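Local structure of germination-specific N-acetylmuramoyl-L-alanine amidase, Autolysin (Clostridioides difficile, 7RAG) at residues L21-G26 against A47-L52; A121-P126 against V172-G177; N92-I97 against D160-K165; N16-L21 against N101-V106. The protein probably hydrolyses the amide bond between N-acetylmuramic acid and L-alanine in peptidoglycan as a zinc-dependent amidase, and is crystallised here with the lipoprotein GerS. One frame throughout, in Å; residues are numbered along the deposited sequence.

Contact 1. Residues L21-G26 against A47-L52; sequences LDAGHG and AITLKL. With ZN (zinc ion), chain C.
Leu-21 lies against the side of helix 41-58 that faces the sheet and meets Thr-49 and Leu-52, with Arg-53 and Ile-56 further along the helix. Its CB rests on the methyl CG2 of Thr-49 at 3.7 Å, while CD1 reaches CG of Leu-52 at 4.0 Å; the two leucines cross at a slant, and Leu-52 also packs on Ile-201 and Tyr-202 of helix 191-211. Asp-22 turns to the other face of the sheet, where its carboxylate is held by Arg-93, Thr-66 and Ser-107. With Ala-23 the chain returns to the helix: its CB sits 3.4 Å from OG1 of Thr-49. That hydroxyl lies beside its own backbone N (chi1 -60°) and is hydrogen-bonded to the carbonyl of Asn-45 one turn earlier, which leaves CG2 for Leu-21. Strand and helix run nearly antiparallel, at 159° with axes 8.0 Å apart, as the first half of the beta-alpha-beta unit formed by strand 18-23, helix 41-58 and strand 62-65. Beyond the strand, O of Gly-24 accepts a hydrogen bond from ND2 of Asn-45. His-25 lies by Lys-42 and Asn-45 near the start of this helix and binds zinc through NE2 at 2.3 Å, with Glu-41 and His-109.

Contact 2. Residues A121-P126 against V172-G177; sequences AQTFYP and VLIECG
Gln-122 and Glu-175 are joined by a pair of backbone hydrogen bonds, N of Gln-122 to O of Glu-175 and N of Glu-175 to O of Gln-122, both 2.9 Å. Phe-124 and Leu-173 form the next hydrogen-bonded pair, with the N of Phe-124 giving the shorter bond, 2.8 Å to O of Leu-173. Between them Thr-123 faces Ile-174 as a non-hydrogen-bonded pair. These are the antiparallel neighbours of the mixed central sheet: strand 171-178 is parallel to strand 104-111 on its other side, and strand 122-126 reverses the direction. Apolar contacts divide between the two faces. On one, CG2 of Thr-123 lies beside CG1 of Ile-174 at 4.0 Å, next to helix 130-147, whose Gln-140 takes the threonine hydroxyl. On the other, Phe-124 runs alongside Leu-173, CD2 to CD2 at 3.6 Å. This second face is turned to the metal site: Leu-173 packs on the zinc ligand His-109, and Glu-175 comes within about 6 Å of the zinc (nearest atoms). Phe-124 also crosses the Glu-175 side chain obliquely, CE2 3.5 Å from the carboxylate carbon CD, with ring and carboxylate planes 70° apart. Among polar groups, Gln-122 curls along its own strand so that NE2 meets O of Thr-123 at 2.9 Å in the amide plane; NE2 also bonds to O of Glu-154, and OE1 to Arg-153.

Contact 3. Residues N92-I97 against D160-K165; sequences NRKEII and DIYLLK
Lys-94 reaches from helix 82-99 across one face of the Tyr-162 ring and ends among backbone carbonyls. Its CG stands anti to the backbone N (chi1 -162°), and a bend at chi2 (68°) carries the rest of the chain obliquely over the tyrosine. CG is 3.4 Å from the phenol oxygen OH, and CD lies 3.8 Å above the ring plane, displaced toward the rim, in a CH-pi contact. The ammonium lies beyond: NZ is 5.0 Å from the ring centroid and 10° off its normal, a cation-pi approach over the face. The same nitrogen gives hydrogen bonds to O of Lys-165 at 2.7 Å, in the carbonyl plane, and to O of Tyr-162 at 2.9 Å, with a weak one to O of Leu-163. Asn-167, just past the segment, adds its OD1 to this oxygen-rich shell, which would favour a charged lysine. O of Tyr-162 also accepts the backbone N of Lys-165, so it serves the turn and the lysine together.

Leu-163 enters beside this grip. Its CD2 meets CB of Arg-93 at 4.0 Å, one helix position before Lys-94, while CD1 of Ile-97, one turn further on, reaches O of Leu-163 at 3.7 Å. The guanidinium of Arg-93 leads away, to a salt bridge with Asp-22 and to the carbonyl of His-25, a zinc ligand. The arrangement is that of a 3-10 turn, residues 162-164, that with the following Lys-165 presents carbonyls to a helix lysine, fastening the loop between strands 156-158 and 171-178 to helix 82-99.

Contact 4. Residues N16-L21 against N101-V106; sequences NKTIIL and NANMFV
Strands 18-23 and 104-111 are parallel neighbours in the central sheet, 18-23 between 62-65 and 104-111. Asn-103 starts the pairing: its OD1 accepts N of Thr-18 at 2.8 Å, in the carbonyl plane and on a lone pair, while its backbone N gives to O of Thr-18 at 2.7 Å. The Lys-17 side chain crosses that of Asn-103 at about a right angle, its CD 3.5 Å from CG of Asn-103. Regular pairing follows: N of Ile-20 bonds to O of Met-104 at 2.8 Å, and N of Val-106 to O of Ile-20 at 2.7 Å. On one face Ile-20 spreads its two branches: CD1 covers CB of Ala-102, and CG2, anti to the backbone N, meets the edge of the Phe-105 ring in its plane, 3.4 Å from its CD1. On the other, CD1 of Ile-19 touches the selenium of selenomethionine Met-104 at 4.0 Å, and Leu-21 lies beside Val-106. Asn-16 and Thr-18 pack on Phe-136 and Tyr-135 of the GerS lipoprotein chain. Helix 191-211 packs on the Ile-19 face and helix 82-99, through Ile-97, on the Phe-105 face, as in a three-layer alpha-beta-alpha sandwich.

In the fold
Contacts 1, 2 and 4 are buried and all reach the central sheet, whereas contact 3 is partly buried, with Tyr-162 and Lys-165 exposed. Contacts 1 and 4 share Leu-21 and strand 18-23: the former packs the strand under a helix by side-chain packing, without hydrogen bonds between the segments, the latter pairs it with 104-111 by backbone hydrogen bonds. Contact 2 also pairs strands, but antiparallel ones, and connects to contact 4 where N of Val-172 meets O of Phe-105. Contact 3 combines a lysine ammonium bonded to carbonyls with leucine packing; its Arg-93 is salt-bridged to Asp-22 of contact 1, and its Ile-97 and Leu-164 pack on Phe-105 of contact 4. Contact 1 alone contains a zinc ligand.

Contact 1. Residues L21-G26 against A47-L52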
loop_
_atom_site.group_PDB
_atom_site.type_symbol
_atom_site.label_atom_id
_atom_site.label_comp_id
_atom_site.label_asym_id
_atom_site.label_seq_id
_atom_site.Cartn_x
_atom_site.Cartn_y
_atom_site.Cartn_z
ATOM N N LEU B 21 -3.061 19.470 -24.198
ATOM C CA LEU B 21 -4.074 18.589 -24.764
ATOM C C LEU B 21 -4.655 19.208 -26.032
ATOM O O LEU B 21 -5.133 20.345 -26.004
ATOM C CB LEU B 21 -5.190 18.317 -23.760
ATOM C CG LEU B 21 -4.751 17.864 -22.367
ATOM C CD1 LEU B 21 -6.008 17.629 -21.494
ATOM C CD2 LEU B 21 -3.822 16.632 -22.387
ATOM N N ASP B 22 -4.630 18.441 -27.126
ATOM C CA ASP B 22 -5.030 18.868 -28.464
ATOM C C ASP B 22 -6.168 17.970 -28.930
ATOM O O ASP B 22 -5.941 16.804 -29.272
ATOM C CB ASP B 22 -3.832 18.800 -29.427
ATOM C CG ASP B 22 -4.225 18.985 -30.912
ATOM O OD1 ASP B 22 -4.791 20.059 -31.262
ATOM O OD2 ASP B 22 -3.931 18.071 -31.745
ATOM N N ALA B 23 -7.387 18.502 -28.926
ATOM C CA ALA B 23 -8.544 17.797 -29.476
ATOM C C ALA B 23 -8.481 17.935 -30.984
ATOM O O ALA B 23 -8.765 18.998 -31.531
ATOM C CB ALA B 23 -9.848 18.361 -28.938
ATOM N N GLY B 24 -8.061 16.875 -31.664
ATOM C CA GLY B 24 -7.871 17.000 -33.092
ATOM C C GLY B 24 -9.186 17.247 -33.790
ATOM O O GLY B 24 -10.104 16.426 -33.676
ATOM N N HIS B 25 -9.415 18.475 -34.207
ATOM C CA HIS B 25 -10.022 18.853 -35.470
ATOM C C HIS B 25 -10.728 20.124 -35.040
ATOM O O HIS B 25 -10.366 20.689 -34.005
ATOM C CB HIS B 25 -10.880 17.767 -36.126
ATOM C CG HIS B 25 -10.056 16.690 -36.771
ATOM N ND1 HIS B 25 -9.289 16.916 -37.895
ATOM C CD2 HIS B 25 -9.835 15.402 -36.416
ATOM C CE1 HIS B 25 -8.646 15.808 -38.213
ATOM N NE2 HIS B 25 -8.958 14.877 -37.330
ATOM N N GLY B 26 -11.665 20.622 -35.817
ATOM C CA GLY B 26 -12.628 21.550 -35.257
ATOM C C GLY B 26 -13.189 22.457 -36.320
ATOM O O GLY B 26 -12.665 22.555 -37.424
ATOM N N ALA B 47 -14.710 15.956 -26.471
ATOM C CA ALA B 47 -15.290 15.421 -25.243
ATOM C C ALA B 47 -14.232 14.707 -24.402
ATOM O O ALA B 47 -14.103 14.971 -23.196
ATOM C CB ALA B 47 -16.453 14.481 -25.573
ATOM N N ILE B 48 -13.467 13.797 -25.026
ATOM C CA ILE B 48 -12.431 13.071 -24.293
ATOM C C ILE B 48 -11.382 14.038 -23.763
ATOM O O ILE B 48 -10.970 13.953 -22.602
ATOM C CB ILE B 48 -11.789 11.978 -25.172
ATOM C CG1 ILE B 48 -12.826 10.932 -25.565
ATOM C CG2 ILE B 48 -10.652 11.311 -24.429
ATOM C CD1 ILE B 48 -12.464 10.182 -26.795
ATOM N N THR B 49 -10.953 14.982 -24.595
ATOM C CA THR B 49 -9.965 15.965 -24.171
ATOM C C THR B 49 -10.437 16.778 -22.963
ATOM O O THR B 49 -9.635 17.071 -22.064
ATOM C CB THR B 49 -9.643 16.892 -25.339
ATOM O OG1 THR B 49 -9.127 16.121 -26.436
ATOM C CG2 THR B 49 -8.647 17.939 -24.916
ATOM N N LEU B 50 -11.724 17.165 -22.919
ATOM C CA LEU B 50 -12.193 17.933 -21.773
ATOM C C LEU B 50 -12.344 17.065 -20.526
ATOM O O LEU B 50 -12.092 17.544 -19.405
ATOM C CB LEU B 50 -13.496 18.656 -22.108
ATOM C CG LEU B 50 -13.279 19.776 -23.137
ATOM C CD1 LEU B 50 -14.588 20.380 -23.541
ATOM C CD2 LEU B 50 -12.301 20.874 -22.655
ATOM N N LYS B 51 -12.708 15.788 -20.689
ATOM C CA LYS B 51 -12.666 14.880 -19.538
ATOM C C LYS B 51 -11.251 14.769 -18.985
ATOM O O LYS B 51 -11.039 14.831 -17.760
ATOM C CB LYS B 51 -13.184 13.486 -19.914
ATOM C CG LYS B 51 -14.592 13.445 -20.497
ATOM C CD LYS B 51 -15.626 13.925 -19.526
ATOM C CE LYS B 51 -17.057 13.711 -20.074
ATOM N NZ LYS B 51 -18.109 14.022 -19.048
ATOM N N LEU B 52 -10.268 14.621 -19.888
ATOM C CA LEU B 52 -8.863 14.457 -19.502
ATOM C C LEU B 52 -8.315 15.731 -18.863
ATOM O O LEU B 52 -7.560 15.674 -17.889
ATOM C CB LEU B 52 -8.039 14.063 -20.735
ATOM C CG LEU B 52 -6.526 13.804 -20.638
ATOM C CD1 LEU B 52 -6.205 12.867 -19.459
ATOM C CD2 LEU B 52 -5.986 13.221 -21.955
HETATM ZN ZN ZN C . -8.112 12.843 -36.785
#

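Contact 2. Residues A121-P126 against V172-G177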
loop_
_atom_site.group_PDB
_atom_site.type_symbol
_atom_site.label_atom_id
_atom_site.label_comp_id
_atom_site.label_asym_id
_atom_site.label_seq_id
_atom_site.Cartn_x
_atom_site.Cartn_y
_atom_site.Cartn_z
ATOM N N ALA B 121 -8.040 1.108 -29.399
ATOM C CA ALA B 121 -7.266 2.323 -29.208
ATOM C C ALA B 121 -5.809 2.070 -29.580
ATOM O O ALA B 121 -5.240 1.014 -29.277
ATOM C CB ALA B 121 -7.357 2.796 -27.761
ATOM N N GLN B 122 -5.212 3.047 -30.245
ATOM C CA GLN B 122 -3.847 2.944 -30.723
ATOM C C GLN B 122 -3.089 4.218 -30.376
ATOM O O GLN B 122 -3.569 5.315 -30.653
ATOM C CB GLN B 122 -3.838 2.711 -32.229
ATOM C CG GLN B 122 -2.454 2.742 -32.828
ATOM C CD GLN B 122 -1.660 1.529 -32.454
ATOM O OE1 GLN B 122 -2.078 0.403 -32.727
ATOM N NE2 GLN B 122 -0.521 1.737 -31.798
ATOM N N THR B 123 -1.906 4.078 -29.790
ATOM C CA THR B 123 -1.051 5.221 -29.493
ATOM C C THR B 123 0.126 5.287 -30.465
ATOM O O THR B 123 0.607 4.272 -30.967
ATOM C CB THR B 123 -0.545 5.151 -28.055
ATOM O OG1 THR B 123 -1.585 4.625 -27.233
ATOM C CG2 THR B 123 -0.198 6.532 -27.539
ATOM N N PHE B 124 0.566 6.502 -30.750
ATOM C CA PHE B 124 1.700 6.750 -31.620
ATOM C C PHE B 124 2.623 7.746 -30.935
ATOM O O PHE B 124 2.196 8.552 -30.100
ATOM C CB PHE B 124 1.285 7.317 -32.987
ATOM C CG PHE B 124 0.194 6.551 -33.681
ATOM C CD1 PHE B 124 0.497 5.565 -34.599
ATOM C CD2 PHE B 124 -1.132 6.851 -33.453
ATOM C CE1 PHE B 124 -0.510 4.879 -35.261
ATOM C CE2 PHE B 124 -2.135 6.165 -34.102
ATOM C CZ PHE B 124 -1.829 5.187 -35.009
ATOM N N TYR B 125 3.883 7.702 -31.335
ATOM C CA TYR B 125 4.935 8.579 -30.853
ATOM C C TYR B 125 5.797 8.964 -32.045
ATOM O O TYR B 125 5.897 8.196 -33.009
ATOM C CB TYR B 125 5.794 7.889 -29.781
ATOM C CG TYR B 125 6.613 6.720 -30.316
ATOM C CD1 TYR B 125 7.939 6.898 -30.708
ATOM C CD2 TYR B 125 6.054 5.446 -30.430
ATOM C CE1 TYR B 125 8.678 5.857 -31.197
ATOM C CE2 TYR B 125 6.783 4.392 -30.920
ATOM C CZ TYR B 125 8.103 4.603 -31.300
ATOM O OH TYR B 125 8.847 3.560 -31.778
ATOM N N PRO B 126 6.435 10.133 -32.008
ATOM C CA PRO B 126 7.270 10.542 -33.143
ATOM C C PRO B 126 8.505 9.661 -33.236
ATOM O O PRO B 126 9.178 9.418 -32.233
ATOM C CB PRO B 126 7.636 11.988 -32.801
ATOM C CG PRO B 126 7.628 12.018 -31.306
ATOM C CD PRO B 126 6.548 11.072 -30.879
ATOM N N VAL B 172 2.783 12.550 -27.832
ATOM C CA VAL B 172 2.104 11.339 -28.272
ATOM C C VAL B 172 0.768 11.702 -28.894
ATOM O O VAL B 172 0.130 12.702 -28.536
ATOM C CB VAL B 172 1.877 10.332 -27.129
ATOM C CG1 VAL B 172 3.188 10.002 -26.440
ATOM C CG2 VAL B 172 0.876 10.898 -26.141
ATOM N N LEU B 173 0.349 10.866 -29.833
ATOM C CA LEU B 173 -0.973 10.938 -30.426
ATOM C C LEU B 173 -1.744 9.700 -30.012
ATOM O O LEU B 173 -1.200 8.597 -30.034
ATOM C CB LEU B 173 -0.895 11.004 -31.952
ATOM C CG LEU B 173 -2.247 10.867 -32.663
ATOM C CD1 LEU B 173 -2.839 12.230 -32.755
ATOM C CD2 LEU B 173 -2.132 10.237 -34.058
ATOM N N ILE B 174 -3.006 9.870 -29.636
ATOM C CA ILE B 174 -3.855 8.743 -29.273
ATOM C C ILE B 174 -5.063 8.720 -30.189
ATOM O O ILE B 174 -5.869 9.659 -30.185
ATOM C CB ILE B 174 -4.297 8.810 -27.808
ATOM C CG1 ILE B 174 -3.109 9.137 -26.913
ATOM C CG2 ILE B 174 -4.901 7.492 -27.394
ATOM C CD1 ILE B 174 -3.462 9.138 -25.495
ATOM N N GLU B 175 -5.198 7.643 -30.959
ATOM C CA GLU B 175 -6.395 7.369 -31.745
ATOM C C GLU B 175 -7.264 6.425 -30.934
ATOM O O GLU B 175 -6.973 5.229 -30.840
ATOM C CB GLU B 175 -6.035 6.771 -33.099
ATOM C CG GLU B 175 -5.341 7.775 -33.958
ATOM C CD GLU B 175 -5.177 7.320 -35.383
ATOM O OE1 GLU B 175 -5.497 6.136 -35.680
ATOM O OE2 GLU B 175 -4.720 8.171 -36.195
ATOM N N CYS B 176 -8.337 6.966 -30.369
ATOM C CA CYS B 176 -9.036 6.295 -29.285
ATOM C C CYS B 176 -9.834 5.088 -29.736
ATOM O O CYS B 176 -10.051 4.187 -28.930
ATOM C CB CYS B 176 -9.928 7.305 -28.572
ATOM S SG CYS B 176 -8.935 8.680 -27.959
ATOM N N GLY B 177 -10.250 5.039 -30.996
ATOM C CA GLY B 177 -11.017 3.925 -31.522
ATOM C C GLY B 177 -11.306 4.196 -32.978
ATOM O O GLY B 177 -10.861 5.203 -33.539
#

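Contact 3. Residues N92-I97 against D160-K165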
loop_
_atom_site.group_PDB
_atom_site.type_symbol
_atom_site.label_atom_id
_atom_site.label_comp_id
_atom_site.label_asym_id
_atom_site.label_seq_id
_atom_site.Cartn_x
_atom_site.Cartn_y
_atom_site.Cartn_z
ATOM N N ASN B 92 -0.977 27.036 -36.215
ATOM C CA ASN B 92 -1.305 27.711 -34.966
ATOM C C ASN B 92 -1.164 26.776 -33.761
ATOM O O ASN B 92 -0.617 27.172 -32.719
ATOM C CB ASN B 92 -2.707 28.296 -35.063
ATOM C CG ASN B 92 -2.744 29.560 -35.933
ATOM O OD1 ASN B 92 -1.893 30.435 -35.802
ATOM N ND2 ASN B 92 -3.721 29.643 -36.833
ATOM N N ARG B 93 -1.647 25.530 -33.893
ATOM C CA ARG B 93 -1.406 24.523 -32.861
ATOM C C ARG B 93 0.091 24.312 -32.629
ATOM O O ARG B 93 0.547 24.191 -31.481
ATOM C CB ARG B 93 -2.084 23.223 -33.261
ATOM C CG ARG B 93 -3.526 23.436 -33.614
ATOM C CD ARG B 93 -4.341 22.163 -33.656
ATOM N NE ARG B 93 -5.727 22.514 -33.936
ATOM C CZ ARG B 93 -6.800 21.791 -33.614
ATOM N NH1 ARG B 93 -6.683 20.634 -32.971
ATOM N NH2 ARG B 93 -8.006 22.240 -33.932
ATOM N N LYS B 94 0.882 24.293 -33.706
ATOM C CA LYS B 94 2.319 24.145 -33.535
ATOM C C LYS B 94 2.898 25.296 -32.725
ATOM O O LYS B 94 3.801 25.087 -31.906
ATOM C CB LYS B 94 3.020 24.050 -34.888
ATOM C CG LYS B 94 4.422 23.462 -34.789
ATOM C CD LYS B 94 4.331 21.988 -34.402
ATOM C CE LYS B 94 5.686 21.383 -34.162
ATOM N NZ LYS B 94 5.579 19.926 -33.929
ATOM N N GLU B 95 2.415 26.522 -32.957
ATOM C CA GLU B 95 2.957 27.662 -32.216
ATOM C C GLU B 95 2.567 27.586 -30.742
ATOM O O GLU B 95 3.345 27.980 -29.860
ATOM C CB GLU B 95 2.499 28.981 -32.828
ATOM N N ILE B 96 1.362 27.089 -30.463
ATOM C CA ILE B 96 0.972 26.877 -29.074
ATOM C C ILE B 96 1.930 25.901 -28.407
ATOM O O ILE B 96 2.337 26.102 -27.260
ATOM C CB ILE B 96 -0.483 26.403 -28.991
ATOM C CG1 ILE B 96 -1.403 27.533 -29.429
ATOM C CG2 ILE B 96 -0.822 25.927 -27.579
ATOM C CD1 ILE B 96 -2.833 27.129 -29.525
ATOM N N ILE B 97 2.337 24.852 -29.130
ATOM C CA ILE B 97 3.325 23.923 -28.579
ATOM C C ILE B 97 4.655 24.628 -28.369
ATOM O O ILE B 97 5.298 24.485 -27.324
ATOM C CB ILE B 97 3.494 22.689 -29.486
ATOM C CG1 ILE B 97 2.173 21.930 -29.644
ATOM C CG2 ILE B 97 4.531 21.732 -28.910
ATOM C CD1 ILE B 97 2.292 20.750 -30.583
ATOM N N ASP B 160 5.053 11.362 -39.965
ATOM C CA ASP B 160 4.219 12.178 -40.836
ATOM C C ASP B 160 3.178 12.998 -40.077
ATOM O O ASP B 160 2.317 13.617 -40.712
ATOM C CB ASP B 160 3.522 11.282 -41.869
ATOM C CG ASP B 160 2.574 10.270 -41.227
ATOM O OD1 ASP B 160 2.715 9.980 -40.014
ATOM O OD2 ASP B 160 1.676 9.760 -41.934
ATOM N N ILE B 161 3.205 12.993 -38.745
ATOM C CA ILE B 161 2.335 13.851 -37.949
ATOM C C ILE B 161 3.119 15.109 -37.599
ATOM O O ILE B 161 3.984 15.082 -36.721
ATOM C CB ILE B 161 1.844 13.163 -36.673
ATOM C CG1 ILE B 161 1.312 11.749 -36.941
ATOM C CG2 ILE B 161 0.809 14.042 -36.021
ATOM C CD1 ILE B 161 -0.059 11.697 -37.551
ATOM N N TYR B 162 2.781 16.219 -38.253
ATOM C CA TYR B 162 3.472 17.484 -38.022
ATOM C C TYR B 162 3.525 17.844 -36.545
ATOM O O TYR B 162 4.584 18.189 -36.014
ATOM C CB TYR B 162 2.780 18.597 -38.814
ATOM C CG TYR B 162 3.393 19.958 -38.619
ATOM C CD1 TYR B 162 4.745 20.160 -38.805
ATOM C CD2 TYR B 162 2.619 21.036 -38.245
ATOM C CE1 TYR B 162 5.312 21.402 -38.631
ATOM C CE2 TYR B 162 3.181 22.290 -38.059
ATOM C CZ TYR B 162 4.530 22.470 -38.259
ATOM O OH TYR B 162 5.098 23.712 -38.072
ATOM N N LEU B 163 2.396 17.761 -35.853
ATOM C CA LEU B 163 2.389 18.221 -34.471
ATOM C C LEU B 163 3.260 17.381 -33.547
ATOM O O LEU B 163 3.540 17.830 -32.437
ATOM C CB LEU B 163 0.954 18.265 -33.935
ATOM C CG LEU B 163 0.014 19.233 -34.674
ATOM C CD1 LEU B 163 -1.342 19.227 -34.026
ATOM C CD2 LEU B 163 0.575 20.638 -34.690
ATOM N N LEU B 164 3.707 16.193 -33.951
ATOM C CA LEU B 164 4.629 15.436 -33.108
ATOM C C LEU B 164 6.099 15.632 -33.467
ATOM O O LEU B 164 6.960 15.225 -32.679
ATOM C CB LEU B 164 4.318 13.941 -33.160
ATOM C CG LEU B 164 2.918 13.484 -32.806
ATOM C CD1 LEU B 164 2.817 12.002 -33.080
ATOM C CD2 LEU B 164 2.621 13.788 -31.361
ATOM N N LYS B 165 6.414 16.227 -34.624
ATOM C CA LYS B 165 7.802 16.400 -35.030
ATOM C C LYS B 165 8.482 17.480 -34.194
ATOM O O LYS B 165 7.925 18.563 -33.998
ATOM C CB LYS B 165 7.887 16.787 -36.503
ATOM C CG LYS B 165 7.191 15.874 -37.475
ATOM C CD LYS B 165 7.633 16.197 -38.921
ATOM C CE LYS B 165 6.672 15.584 -39.956
ATOM N NZ LYS B 165 6.854 16.062 -41.374
#

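Contact 4. Residues N16-L21 against N101-V106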
loop_
_atom_site.group_PDB
_atom_site.type_symbol
_atom_site.label_atom_id
_atom_site.label_comp_id
_atom_site.label_asym_id
_atom_site.label_seq_id
_atom_site.Cartn_x
_atom_site.Cartn_y
_atom_site.Cartn_z
ATOM N N ASN B 16 4.434 19.157 -10.493
ATOM C CA ASN B 16 3.853 20.375 -11.078
ATOM C C ASN B 16 4.105 20.452 -12.576
ATOM O O ASN B 16 5.005 21.134 -13.029
ATOM C CB ASN B 16 4.427 21.628 -10.423
ATOM C CG ASN B 16 3.930 21.818 -9.009
ATOM O OD1 ASN B 16 3.098 21.038 -8.521
ATOM N ND2 ASN B 16 4.435 22.862 -8.336
ATOM N N LYS B 17 3.297 19.744 -13.341
ATOM C CA LYS B 17 3.493 19.626 -14.768
ATOM C C LYS B 17 2.502 20.513 -15.508
ATOM O O LYS B 17 1.428 20.848 -14.989
ATOM C CB LYS B 17 3.335 18.176 -15.192
ATOM C CG LYS B 17 4.432 17.311 -14.655
ATOM C CD LYS B 17 5.772 17.753 -15.236
ATOM C CE LYS B 17 6.749 16.589 -15.353
ATOM N NZ LYS B 17 7.778 16.823 -16.424
ATOM N N THR B 18 2.901 20.931 -16.707
ATOM C CA THR B 18 2.029 21.622 -17.633
ATOM C C THR B 18 1.935 20.768 -18.888
ATOM O O THR B 18 2.962 20.380 -19.457
ATOM C CB THR B 18 2.546 23.031 -17.934
ATOM O OG1 THR B 18 2.614 23.769 -16.704
ATOM C CG2 THR B 18 1.595 23.781 -18.882
ATOM N N ILE B 19 0.702 20.455 -19.291
ATOM C CA ILE B 19 0.403 19.449 -20.302
ATOM C C ILE B 19 -0.444 20.082 -21.397
ATOM O O ILE B 19 -1.449 20.739 -21.105
ATOM C CB ILE B 19 -0.322 18.252 -19.672
ATOM C CG1 ILE B 19 0.513 17.727 -18.510
ATOM C CG2 ILE B 19 -0.541 17.160 -20.694
ATOM C CD1 ILE B 19 0.268 16.295 -18.183
ATOM N N ILE B 20 -0.048 19.887 -22.652
ATOM C CA ILE B 20 -0.841 20.349 -23.784
ATOM C C ILE B 20 -1.744 19.210 -24.215
ATOM O O ILE B 20 -1.253 18.121 -24.545
ATOM C CB ILE B 20 0.031 20.812 -24.963
ATOM C CG1 ILE B 20 0.969 21.935 -24.541
ATOM C CG2 ILE B 20 -0.855 21.325 -26.079
ATOM C CD1 ILE B 20 2.282 21.976 -25.378
ATOM N N LEU B 21 -3.061 19.470 -24.198
ATOM C CA LEU B 21 -4.074 18.589 -24.764
ATOM C C LEU B 21 -4.655 19.208 -26.032
ATOM O O LEU B 21 -5.133 20.345 -26.004
ATOM C CB LEU B 21 -5.190 18.317 -23.760
ATOM C CG LEU B 21 -4.751 17.864 -22.367
ATOM C CD1 LEU B 21 -6.008 17.629 -21.494
ATOM C CD2 LEU B 21 -3.822 16.632 -22.387
ATOM N N ASN B 101 6.259 26.418 -23.153
ATOM C CA ASN B 101 7.099 25.881 -22.066
ATOM C C ASN B 101 6.357 24.795 -21.294
ATOM O O ASN B 101 6.398 24.728 -20.066
ATOM C CB ASN B 101 7.583 26.977 -21.105
ATOM C CG ASN B 101 8.635 27.854 -21.717
ATOM O OD1 ASN B 101 8.469 29.070 -21.815
ATOM N ND2 ASN B 101 9.730 27.240 -22.155
ATOM N N ALA B 102 5.636 23.963 -22.022
ATOM C CA ALA B 102 4.958 22.834 -21.416
ATOM C C ALA B 102 5.937 21.676 -21.194
ATOM O O ALA B 102 7.069 21.661 -21.696
ATOM C CB ALA B 102 3.792 22.395 -22.293
ATOM N N ASN B 103 5.491 20.697 -20.418
ATOM C CA ASN B 103 6.269 19.494 -20.194
ATOM C C ASN B 103 5.875 18.364 -21.128
ATOM O O ASN B 103 6.649 17.429 -21.303
ATOM C CB ASN B 103 6.123 19.044 -18.735
ATOM C CG ASN B 103 6.520 20.130 -17.756
ATOM O OD1 ASN B 103 5.679 20.864 -17.245
ATOM N ND2 ASN B 103 7.810 20.268 -17.522
HETATM N N MSE B 104 4.716 18.438 -21.767
HETATM C CA MSE B 104 4.196 17.283 -22.490
HETATM C C MSE B 104 3.069 17.684 -23.427
HETATM O O MSE B 104 2.355 18.641 -23.165
HETATM C CB MSE B 104 3.720 16.234 -21.490
HETATM C CG MSE B 104 3.052 15.035 -22.097
HETATM SE SE MSE B 104 2.284 13.926 -20.687
HETATM C CE MSE B 104 3.931 13.421 -19.680
ATOM N N PHE B 105 2.928 16.962 -24.528
ATOM C CA PHE B 105 1.911 17.234 -25.528
ATOM C C PHE B 105 1.156 15.953 -25.842
ATOM O O PHE B 105 1.774 14.950 -26.223
ATOM C CB PHE B 105 2.535 17.787 -26.802
ATOM C CG PHE B 105 1.570 17.879 -27.947
ATOM C CD1 PHE B 105 0.623 18.886 -27.987
ATOM C CD2 PHE B 105 1.610 16.961 -28.986
ATOM C CE1 PHE B 105 -0.275 18.976 -29.042
ATOM C CE2 PHE B 105 0.717 17.040 -30.043
ATOM C CZ PHE B 105 -0.224 18.044 -30.072
ATOM N N VAL B 106 -0.171 15.993 -25.707
ATOM C CA VAL B 106 -1.026 14.848 -26.003
ATOM C C VAL B 106 -2.110 15.288 -26.973
ATOM O O VAL B 106 -2.865 16.234 -26.697
ATOM C CB VAL B 106 -1.668 14.231 -24.739
ATOM C CG1 VAL B 106 -2.580 13.094 -25.128
ATOM C CG2 VAL B 106 -0.600 13.743 -23.776
#